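Class II aldolase/adducin domain protein (Pseudomonas syringae pv. phaseolicola 1448A, PDB 3OCR) is of unestablished specific function, but belongs to the class II aldolase/adducin family and may bind actin filaments. Local coordinates at residues V36-A41 with V197-A202; S59-G64 with D121-L126; D141-I146 with N214-A219; H149-S154 with E233-V238. One frame throughout, in Å; residues are numbered along the deposited sequence.

Contact 1. Residues V36-A41 with V197-A202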
# COMPACT_ATOMS: atom_id res chain seq x y z
N VAL A 36 -21.40 15.21 -16.78
CA VAL A 36 -21.60 14.56 -15.49
C VAL A 36 -20.80 13.25 -15.45
O VAL A 36 -20.06 13.00 -14.49
CB VAL A 36 -23.09 14.33 -15.20
CG1 VAL A 36 -23.28 13.35 -14.06
CG2 VAL A 36 -23.79 15.67 -14.88
N LYS A 37 -20.96 12.42 -16.48
CA LYS A 37 -20.23 11.14 -16.62
C LYS A 37 -18.71 11.28 -16.65
O LYS A 37 -18.01 10.54 -15.96
CB LYS A 37 -20.71 10.34 -17.85
CG LYS A 37 -22.06 9.63 -17.62
CD LYS A 37 -22.72 9.15 -18.91
CE LYS A 37 -23.97 8.30 -18.60
NZ LYS A 37 -25.15 9.11 -18.14
N LEU A 38 -18.20 12.23 -17.43
CA LEU A 38 -16.74 12.46 -17.50
C LEU A 38 -16.20 13.00 -16.17
O LEU A 38 -15.13 12.57 -15.74
CB LEU A 38 -16.36 13.40 -18.67
CG LEU A 38 -14.88 13.61 -18.92
CD1 LEU A 38 -14.21 12.28 -19.34
CD2 LEU A 38 -14.63 14.70 -19.98
N ALA A 39 -16.95 13.88 -15.49
CA ALA A 39 -16.55 14.34 -14.17
C ALA A 39 -16.49 13.21 -13.14
O ALA A 39 -15.55 13.13 -12.33
CB ALA A 39 -17.49 15.52 -13.64
N ALA A 40 -17.48 12.31 -13.18
CA ALA A 40 -17.48 11.13 -12.33
C ALA A 40 -16.27 10.28 -12.63
O ALA A 40 -15.67 9.72 -11.71
CB ALA A 40 -18.74 10.32 -12.54
N ALA A 41 -15.90 10.18 -13.90
CA ALA A 41 -14.73 9.37 -14.29
C ALA A 41 -13.44 9.96 -13.69
O ALA A 41 -12.63 9.23 -13.12
CB ALA A 41 -14.63 9.27 -15.76
N VAL A 197 -16.97 3.26 -26.34
CA VAL A 197 -18.11 3.79 -27.08
C VAL A 197 -18.87 4.76 -26.17
O VAL A 197 -19.81 5.43 -26.59
CB VAL A 197 -19.05 2.65 -27.57
CG1 VAL A 197 -18.28 1.64 -28.45
CG2 VAL A 197 -19.71 1.95 -26.39
N SER A 198 -18.44 4.82 -24.90
CA SER A 198 -19.01 5.72 -23.91
C SER A 198 -17.95 5.88 -22.84
O SER A 198 -16.98 5.12 -22.81
CB SER A 198 -20.27 5.10 -23.30
OG SER A 198 -19.95 3.90 -22.60
N VAL A 199 -18.13 6.86 -21.96
CA VAL A 199 -17.29 7.03 -20.77
C VAL A 199 -17.34 5.75 -19.91
O VAL A 199 -16.32 5.26 -19.44
CB VAL A 199 -17.73 8.28 -19.94
CG1 VAL A 199 -17.05 8.30 -18.57
CG2 VAL A 199 -17.45 9.57 -20.72
N GLU A 200 -18.53 5.18 -19.78
CA GLU A 200 -18.74 3.98 -18.96
C GLU A 200 -17.93 2.80 -19.51
O GLU A 200 -17.26 2.08 -18.76
CB GLU A 200 -20.22 3.62 -18.90
CG GLU A 200 -21.15 4.76 -18.41
CD GLU A 200 -21.80 5.54 -19.55
OE1 GLU A 200 -21.08 6.21 -20.33
OE2 GLU A 200 -23.04 5.52 -19.64
N HIS A 201 -18.01 2.60 -20.81
CA HIS A 201 -17.27 1.50 -21.45
C HIS A 201 -15.74 1.66 -21.29
O HIS A 201 -15.03 0.69 -20.96
CB HIS A 201 -17.70 1.40 -22.93
CG HIS A 201 -16.95 0.36 -23.70
ND1 HIS A 201 -16.65 0.50 -25.04
CD2 HIS A 201 -16.44 -0.84 -23.32
CE1 HIS A 201 -15.97 -0.57 -25.45
NE2 HIS A 201 -15.83 -1.39 -24.42
N ALA A 202 -15.24 2.88 -21.54
CA ALA A 202 -13.82 3.20 -21.39
C ALA A 202 -13.34 2.97 -19.96
O ALA A 202 -12.27 2.41 -19.73
CB ALA A 202 -13.52 4.66 -21.86

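Contact 2. Residues S59-G64 with D121-L126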
# COMPACT_ATOMS: atom_id res chain seq x y z
N SER A 59 -10.80 12.31 -22.02
CA SER A 59 -11.64 13.12 -22.92
C SER A 59 -12.91 12.37 -23.32
O SER A 59 -12.91 11.13 -23.33
CB SER A 59 -10.85 13.53 -24.18
OG SER A 59 -10.43 12.38 -24.89
N ALA A 60 -13.97 13.12 -23.62
CA ALA A 60 -15.22 12.58 -24.17
C ALA A 60 -15.74 13.47 -25.30
O ALA A 60 -15.68 14.70 -25.19
CB ALA A 60 -16.29 12.49 -23.08
N ARG A 61 -16.28 12.86 -26.34
CA ARG A 61 -16.98 13.61 -27.36
C ARG A 61 -18.32 14.14 -26.83
O ARG A 61 -19.06 13.43 -26.15
CB ARG A 61 -17.20 12.78 -28.62
CG ARG A 61 -17.70 13.70 -29.78
CD ARG A 61 -18.06 12.92 -30.98
NE ARG A 61 -18.28 13.74 -32.18
CZ ARG A 61 -19.42 14.36 -32.50
NH1 ARG A 61 -20.47 14.33 -31.69
NH2 ARG A 61 -19.51 15.03 -33.64
N VAL A 62 -18.60 15.40 -27.13
CA VAL A 62 -19.90 16.02 -26.86
C VAL A 62 -20.87 15.49 -27.93
O VAL A 62 -20.62 15.67 -29.12
CB VAL A 62 -19.81 17.56 -26.92
CG1 VAL A 62 -21.21 18.22 -26.76
CG2 VAL A 62 -18.84 18.10 -25.88
N PRO A 63 -21.96 14.81 -27.51
CA PRO A 63 -22.88 14.32 -28.53
C PRO A 63 -23.53 15.48 -29.27
O PRO A 63 -23.91 16.47 -28.65
CB PRO A 63 -23.93 13.54 -27.73
CG PRO A 63 -23.26 13.17 -26.47
CD PRO A 63 -22.29 14.30 -26.17
N GLY A 64 -23.64 15.35 -30.59
CA GLY A 64 -24.23 16.39 -31.43
C GLY A 64 -23.52 16.49 -32.77
O GLY A 64 -22.66 15.67 -33.08
N ASP A 121 -15.85 6.18 -33.64
CA ASP A 121 -16.59 5.26 -32.77
C ASP A 121 -16.25 5.44 -31.28
O ASP A 121 -17.08 5.19 -30.40
CB ASP A 121 -16.36 3.82 -33.21
CG ASP A 121 -14.88 3.44 -33.26
OD1 ASP A 121 -14.13 4.04 -34.06
OD2 ASP A 121 -14.47 2.53 -32.51
N LEU A 122 -15.03 5.90 -31.00
CA LEU A 122 -14.59 6.05 -29.61
C LEU A 122 -15.07 7.40 -29.07
O LEU A 122 -14.58 8.46 -29.49
CB LEU A 122 -13.09 5.84 -29.46
CG LEU A 122 -12.55 4.49 -29.95
CD1 LEU A 122 -11.03 4.47 -29.87
CD2 LEU A 122 -13.16 3.26 -29.19
N GLN A 123 -16.06 7.36 -28.20
CA GLN A 123 -16.65 8.55 -27.62
C GLN A 123 -15.86 9.00 -26.37
O GLN A 123 -16.11 10.08 -25.81
CB GLN A 123 -18.09 8.30 -27.24
CG GLN A 123 -19.00 7.86 -28.42
CD GLN A 123 -19.11 8.91 -29.49
OE1 GLN A 123 -18.70 8.67 -30.63
NE2 GLN A 123 -19.65 10.08 -29.14
N ALA A 124 -14.92 8.17 -25.92
CA ALA A 124 -14.12 8.52 -24.74
C ALA A 124 -12.75 7.93 -24.85
O ALA A 124 -12.61 6.81 -25.33
CB ALA A 124 -14.78 8.05 -23.47
N VAL A 125 -11.74 8.71 -24.44
CA VAL A 125 -10.34 8.25 -24.48
C VAL A 125 -9.69 8.60 -23.14
O VAL A 125 -9.64 9.77 -22.74
CB VAL A 125 -9.54 8.87 -25.65
CG1 VAL A 125 -8.06 8.38 -25.64
CG2 VAL A 125 -10.21 8.54 -27.01
N LEU A 126 -9.22 7.56 -22.45
CA LEU A 126 -8.59 7.69 -21.14
C LEU A 126 -7.13 7.37 -21.18
O LEU A 126 -6.71 6.35 -21.75
CB LEU A 126 -9.26 6.74 -20.17
CG LEU A 126 -10.80 6.74 -20.13
CD1 LEU A 126 -11.32 5.70 -19.14
CD2 LEU A 126 -11.39 8.11 -19.83

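Contact 3. Residues D141-I146 with N214-A219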
# COMPACT_ATOMS: atom_id res chain seq x y z
N ASP A 141 7.63 -8.28 -22.58
CA ASP A 141 6.48 -9.08 -22.94
C ASP A 141 5.17 -8.41 -22.52
O ASP A 141 4.10 -9.00 -22.66
CB ASP A 141 6.60 -10.46 -22.31
CG ASP A 141 7.75 -11.29 -22.92
OD1 ASP A 141 8.12 -11.05 -24.08
OD2 ASP A 141 8.27 -12.19 -22.22
N GLY A 142 5.25 -7.21 -21.98
CA GLY A 142 4.04 -6.47 -21.63
C GLY A 142 3.10 -7.30 -20.77
O GLY A 142 3.55 -7.98 -19.85
N LEU A 143 1.81 -7.24 -21.05
CA LEU A 143 0.82 -7.88 -20.18
C LEU A 143 0.75 -9.38 -20.44
O LEU A 143 0.38 -9.81 -21.52
CB LEU A 143 -0.57 -7.24 -20.35
CG LEU A 143 -1.69 -7.71 -19.43
CD1 LEU A 143 -1.57 -7.17 -18.01
CD2 LEU A 143 -3.06 -7.37 -20.04
N LEU A 144 1.07 -10.16 -19.41
CA LEU A 144 1.20 -11.61 -19.51
C LEU A 144 -0.18 -12.30 -19.34
O LEU A 144 -1.04 -11.78 -18.62
CB LEU A 144 2.21 -12.09 -18.46
CG LEU A 144 3.65 -11.53 -18.55
CD1 LEU A 144 4.45 -11.89 -17.29
CD2 LEU A 144 4.40 -12.06 -19.76
N PRO A 145 -0.39 -13.45 -20.01
CA PRO A 145 -1.66 -14.17 -19.82
C PRO A 145 -1.62 -15.14 -18.60
O PRO A 145 -1.56 -16.36 -18.77
CB PRO A 145 -1.83 -14.91 -21.15
CG PRO A 145 -0.43 -15.22 -21.61
CD PRO A 145 0.47 -14.12 -21.01
N ILE A 146 -1.63 -14.61 -17.39
CA ILE A 146 -1.37 -15.45 -16.19
C ILE A 146 -2.45 -15.32 -15.12
O ILE A 146 -2.34 -15.88 -14.03
CB ILE A 146 0.03 -15.18 -15.56
CG1 ILE A 146 0.30 -13.68 -15.37
CG2 ILE A 146 1.12 -15.75 -16.45
CD1 ILE A 146 -0.35 -13.08 -14.15
N ASN A 214 -1.91 -4.60 -11.60
CA ASN A 214 -1.62 -4.81 -10.18
C ASN A 214 -1.21 -6.27 -9.89
O ASN A 214 -0.26 -6.57 -9.14
CB ASN A 214 -2.85 -4.53 -9.29
CG ASN A 214 -3.38 -3.10 -9.36
OD1 ASN A 214 -4.59 -2.89 -9.20
ND2 ASN A 214 -2.49 -2.11 -9.50
N ILE A 215 -2.00 -7.18 -10.44
CA ILE A 215 -1.88 -8.56 -10.16
C ILE A 215 -0.56 -9.04 -10.80
O ILE A 215 0.15 -9.84 -10.20
CB ILE A 215 -3.07 -9.36 -10.81
CG1 ILE A 215 -4.37 -9.19 -10.02
CG2 ILE A 215 -2.70 -10.84 -10.94
CD1 ILE A 215 -5.62 -9.47 -10.89
N GLN A 216 -0.25 -8.53 -11.98
CA GLN A 216 0.99 -9.03 -12.70
C GLN A 216 2.28 -8.71 -11.92
O GLN A 216 3.22 -9.53 -11.87
CB GLN A 216 1.15 -8.35 -14.05
CG GLN A 216 2.49 -8.87 -14.81
CD GLN A 216 2.45 -8.56 -16.30
OE1 GLN A 216 1.44 -8.78 -16.97
NE2 GLN A 216 3.55 -8.04 -16.83
N ILE A 217 2.33 -7.50 -11.38
CA ILE A 217 3.50 -7.02 -10.66
C ILE A 217 3.74 -7.92 -9.43
O ILE A 217 4.87 -8.34 -9.19
CB ILE A 217 3.36 -5.52 -10.24
CG1 ILE A 217 3.30 -4.60 -11.47
CG2 ILE A 217 4.55 -5.06 -9.32
CD1 ILE A 217 4.33 -4.95 -12.58
N ALA A 218 2.67 -8.24 -8.70
CA ALA A 218 2.76 -9.22 -7.56
C ALA A 218 3.16 -10.62 -8.04
O ALA A 218 4.12 -11.24 -7.50
CB ALA A 218 1.44 -9.28 -6.81
N ALA A 219 2.46 -11.12 -9.06
CA ALA A 219 2.65 -12.50 -9.58
C ALA A 219 4.08 -12.79 -9.95
O ALA A 219 4.64 -13.89 -9.65
CB ALA A 219 1.72 -12.74 -10.82
O HOH W 1 -0.67 -10.41 -16.26

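Contact 4. Residues H149-S154 with E233-V238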
# COMPACT_ATOMS: atom_id res chain seq x y z
N HIS A 149 -8.00 -12.02 -15.16
CA HIS A 149 -8.08 -10.59 -15.46
C HIS A 149 -7.23 -10.17 -16.66
O HIS A 149 -7.69 -9.40 -17.51
CB HIS A 149 -7.71 -9.79 -14.21
CG HIS A 149 -8.58 -10.10 -13.04
ND1 HIS A 149 -8.54 -11.32 -12.38
CD2 HIS A 149 -9.55 -9.38 -12.43
CE1 HIS A 149 -9.44 -11.32 -11.41
NE2 HIS A 149 -10.06 -10.16 -11.42
N SER A 150 -6.00 -10.68 -16.75
CA SER A 150 -5.15 -10.37 -17.90
C SER A 150 -5.56 -11.15 -19.16
O SER A 150 -5.46 -10.61 -20.27
CB SER A 150 -3.67 -10.63 -17.58
OG SER A 150 -3.47 -11.97 -17.21
N ILE A 151 -5.98 -12.41 -18.98
CA ILE A 151 -6.29 -13.31 -20.11
C ILE A 151 -7.52 -12.78 -20.85
O ILE A 151 -7.62 -12.90 -22.07
CB ILE A 151 -6.46 -14.80 -19.62
CG1 ILE A 151 -5.14 -15.34 -19.11
CG2 ILE A 151 -7.02 -15.74 -20.71
CD1 ILE A 151 -5.26 -16.65 -18.23
N ALA A 152 -8.43 -12.13 -20.11
CA ALA A 152 -9.57 -11.47 -20.70
C ALA A 152 -9.20 -10.37 -21.73
O ALA A 152 -10.00 -10.06 -22.63
CB ALA A 152 -10.48 -10.90 -19.58
N PHE A 153 -8.01 -9.79 -21.60
CA PHE A 153 -7.48 -8.83 -22.60
C PHE A 153 -6.73 -9.47 -23.78
O PHE A 153 -6.22 -8.76 -24.65
CB PHE A 153 -6.57 -7.81 -21.90
CG PHE A 153 -7.35 -6.77 -21.13
CD1 PHE A 153 -7.55 -6.91 -19.76
CD2 PHE A 153 -7.94 -5.72 -21.80
CE1 PHE A 153 -8.32 -5.95 -19.06
CE2 PHE A 153 -8.69 -4.75 -21.10
CZ PHE A 153 -8.87 -4.89 -19.74
N SER A 154 -6.67 -10.80 -23.84
CA SER A 154 -5.90 -11.43 -24.91
C SER A 154 -6.50 -11.05 -26.27
O SER A 154 -7.72 -11.18 -26.48
CB SER A 154 -5.86 -12.94 -24.74
OG SER A 154 -5.18 -13.55 -25.83
N GLU A 233 -5.38 -23.06 -25.70
CA GLU A 233 -6.82 -23.32 -25.87
C GLU A 233 -7.64 -22.62 -24.79
O GLU A 233 -8.71 -22.08 -25.08
CB GLU A 233 -7.10 -24.82 -25.86
CG GLU A 233 -6.08 -25.64 -26.63
CD GLU A 233 -4.87 -25.98 -25.79
OE1 GLU A 233 -4.97 -26.95 -25.01
OE2 GLU A 233 -3.84 -25.28 -25.90
N VAL A 234 -7.12 -22.62 -23.56
CA VAL A 234 -7.82 -21.98 -22.43
C VAL A 234 -7.86 -20.47 -22.61
O VAL A 234 -8.90 -19.83 -22.35
CB VAL A 234 -7.18 -22.38 -21.08
CG1 VAL A 234 -7.81 -21.59 -19.93
CG2 VAL A 234 -7.31 -23.88 -20.86
N ILE A 235 -6.74 -19.89 -23.05
CA ILE A 235 -6.67 -18.46 -23.38
C ILE A 235 -7.71 -18.16 -24.46
O ILE A 235 -8.53 -17.24 -24.31
CB ILE A 235 -5.23 -18.05 -23.88
CG1 ILE A 235 -4.15 -18.38 -22.83
CG2 ILE A 235 -5.17 -16.58 -24.36
CD1 ILE A 235 -4.42 -17.86 -21.52
N ALA A 236 -7.69 -18.97 -25.52
CA ALA A 236 -8.65 -18.86 -26.64
C ALA A 236 -10.12 -18.89 -26.21
O ALA A 236 -10.91 -18.06 -26.67
CB ALA A 236 -8.41 -19.93 -27.66
N LYS A 237 -10.45 -19.82 -25.32
CA LYS A 237 -11.78 -19.89 -24.70
C LYS A 237 -12.16 -18.58 -23.99
O LYS A 237 -13.26 -18.08 -24.17
CB LYS A 237 -11.88 -21.10 -23.75
CG LYS A 237 -13.27 -21.29 -23.06
CD LYS A 237 -13.60 -22.78 -22.72
CE LYS A 237 -14.57 -22.95 -21.49
NZ LYS A 237 -14.04 -22.42 -20.12
N VAL A 238 -11.25 -18.03 -23.20
CA VAL A 238 -11.53 -16.79 -22.48
C VAL A 238 -11.74 -15.64 -23.46
O VAL A 238 -12.60 -14.75 -23.22
CB VAL A 238 -10.46 -16.48 -21.42
CG1 VAL A 238 -10.70 -15.09 -20.78
CG2 VAL A 238 -10.48 -17.57 -20.33

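Contact 1. Residues V36-A41 with V197-A202
Val199 packs against one side of the helical segment 36-41, and the apolar contacts centre on it. Its CG1 methyl lies 3.8 Å from Ala41 CB. The same methyl sits 3.6 Å from Lys37 O, a carbonyl already used inside the helix by Ala41 N. The other branch, CG2, is turned to Leu38 and lies 4.4 Å from its CD1, a looser contact. Val199 CG1 stands anti to its backbone N (chi1 169°), which sends the two methyls to different neighbours. The CB of Lys37 adds a further contact with the base of Val199.

The charged pair forms a second group. Lys37 and Glu200 cross at a slant, and the carboxylate rests on the aliphatic end of the lysine. Glu200 OE2 is 3.1 Å from Lys37 CE. The ammonium itself is turned off by the bend at chi4 (75°), and Lys37 NZ stays 4.4 Å from Glu200 OE2. This is beyond a salt bridge, although the opposite charges probably still attract.

Polar bonds within 197-202 shape the start of the second helix. Ser198 is its N-cap, and its OG accepts from His201 N at 2.9 Å. Val197 N donates to His201 ND1, close to the plane of the imidazole ring.

The contact joins helix 29-47 to the first turn of helix 199-219. Strands 58-61 and 124-128 lie beside it, with Phe58 on Leu38 and Ala41, and Ala60 and Ala124 on Val199. Helix 251-265 packs on Ala40 and Glu200.

Contact 2. Residues S59-G64 with D121-L126
Ser59 and Val125 form an antiparallel hydrogen-bonded pair, and the short strands 59-61 and 124-126 run at 173° to each other, their axes 4.7 Å apart at closest approach. They are neighbours within the mixed sheet of the aldolase II domain. Ser59 N gives to Val125 O at 2.9 Å (173° at the hydrogen), and Val125 N returns a bond to Ser59 O. Arg61 N continues the ladder to Gln123 O at 2.8 Å. Between these bonds lies the non-hydrogen-bonded pair Ala60 and Ala124. On the other side, at the start of strand 124-128, Gln123 and Ala124 both face Gly196, a classic beta bulge.

The side chains of Ser59 and Val125 share one face of the sheet, towards helix 110-118. Ser59 OG lies 3.7 Å from Val125 CB, and its polar partners are His116 and His112. Ala60 and Ala124 occupy the other face, where Val34 of helix 29-47 reaches Ala60.

Further along, Arg61 and Gln123 run across one another. The arginine is extended from CG to NE, which carries its head past Gln123. Glu67 forms a salt bridge with Arg61 NH2. The same head holds its own loop end-on: NH1 and NH2 of Arg61 both donate to Gly64 O, at 2.9 and 3.3 Å.

Contact 3. Residues D141-I146 with N214-A219
Gln216 reaches from its helix into the loop 141-146 and holds its backbone. Its CB points at the loop, and CG follows anti to the backbone N (chi1 179°). The extended chain beyond CG delivers the amide to the peptide groups of Gly142 and Leu144. Gln216 CD lies 3.8 Å from both Leu144 N and Gly142 O. Gln216 OE1 accepts from Leu144 N at 2.8 Å in a nearly straight bond (174°), with the donor above the plane of the amide carbonyl. A water donates to Gln216 OE1 as well, and also to Leu144 O, thus bridging the two. Gln216 NE2 donates to Gly142 O at 3.0 Å. It also donates to Gln139 of the same chain. These four partners fix the rotation of the buried amide.

Leu143 and Leu144 flank the amide. Leu143 CD1 comes to 3.6 Å of Gln216 OE1, and the side chain of Leu144 crosses Gln216 at about a right angle. Farther along, Ile146 CD1 meets Ala219 CB at 3.9 Å.

The last residue of each segment meets the second subunit: Asn189 of that subunit donates to Ile146 O, and Gln139 of that subunit to Ala219 O. At this subunit interface of the aldolase II domain, a helix glutamine binds the N-H and C=O of loop peptides beside an inverse gamma turn centred on Pro145.

Contact 4. Residues H149-S154 with E233-V238
Ile151 meets Ile235 and Val238, which lie one turn apart on the facing helix. Its CG2 methyl touches both. Ile151 CG2 is 3.5 Å from Ile235 CD1, a tight carbon contact, and 3.6 Å from Val238 CB. Ile235 CD1 also rests against Ile151 CG1 and CD1, both at 3.6 Å. The two isoleucine side chains cross at about a right angle. So do Ile151 and Val238. With chi1 at -66°, Ile151 CG1 lies beside the backbone N and CG2 is turned to the facing helix. This rotamer brings both branches against Ile235 CD1.

Two smaller contacts lie beside these. Val238 CG1 lies 3.8 Å from Ala152 CA. Ser154 OG is 3.4 Å from Ile235 CG2, and its hydrogen-bond partner is Glu239, just beyond the segment.

A type I turn from Ile151 to Ser154 brings both of these residues to the same helix. Its closing bond runs from Ser154 N to Ile151 O at 2.9 Å. Farther out, Ser150 OG bonds to Leu144 O of the preceding loop, while Pro145 and Pro230 pack on Ile151.

The contact places helix 148-151 and its turn against helix 232-243. His149 and Phe153 pack on helix 199-219, and Glu163 and Gly164 of the second subunit border Val234, Lys237 and Val238 of helix 232-243.

Overall arrangement
The contacts form two groups near the two ends of helix 199-219, which contacts 1 and 3 share. Contacts 1 and 2 touch, with centres 9 Å apart, where the start of this helix lies on strands 58-61 and 124-128. Contacts 3 and 4 also touch, with centres 13 Å apart, near the end of the helix and beside helix 232-243, the next helix in the chain. The centres of contacts 1 and 3 are 26 Å apart, on opposite sides of the chain's centre. Along the chain, contact 2 falls between the two segments of contact 1, and contacts 3 and 4 alternate. The first group packs two helices together over the central sheet, whereas the second borders the second subunit.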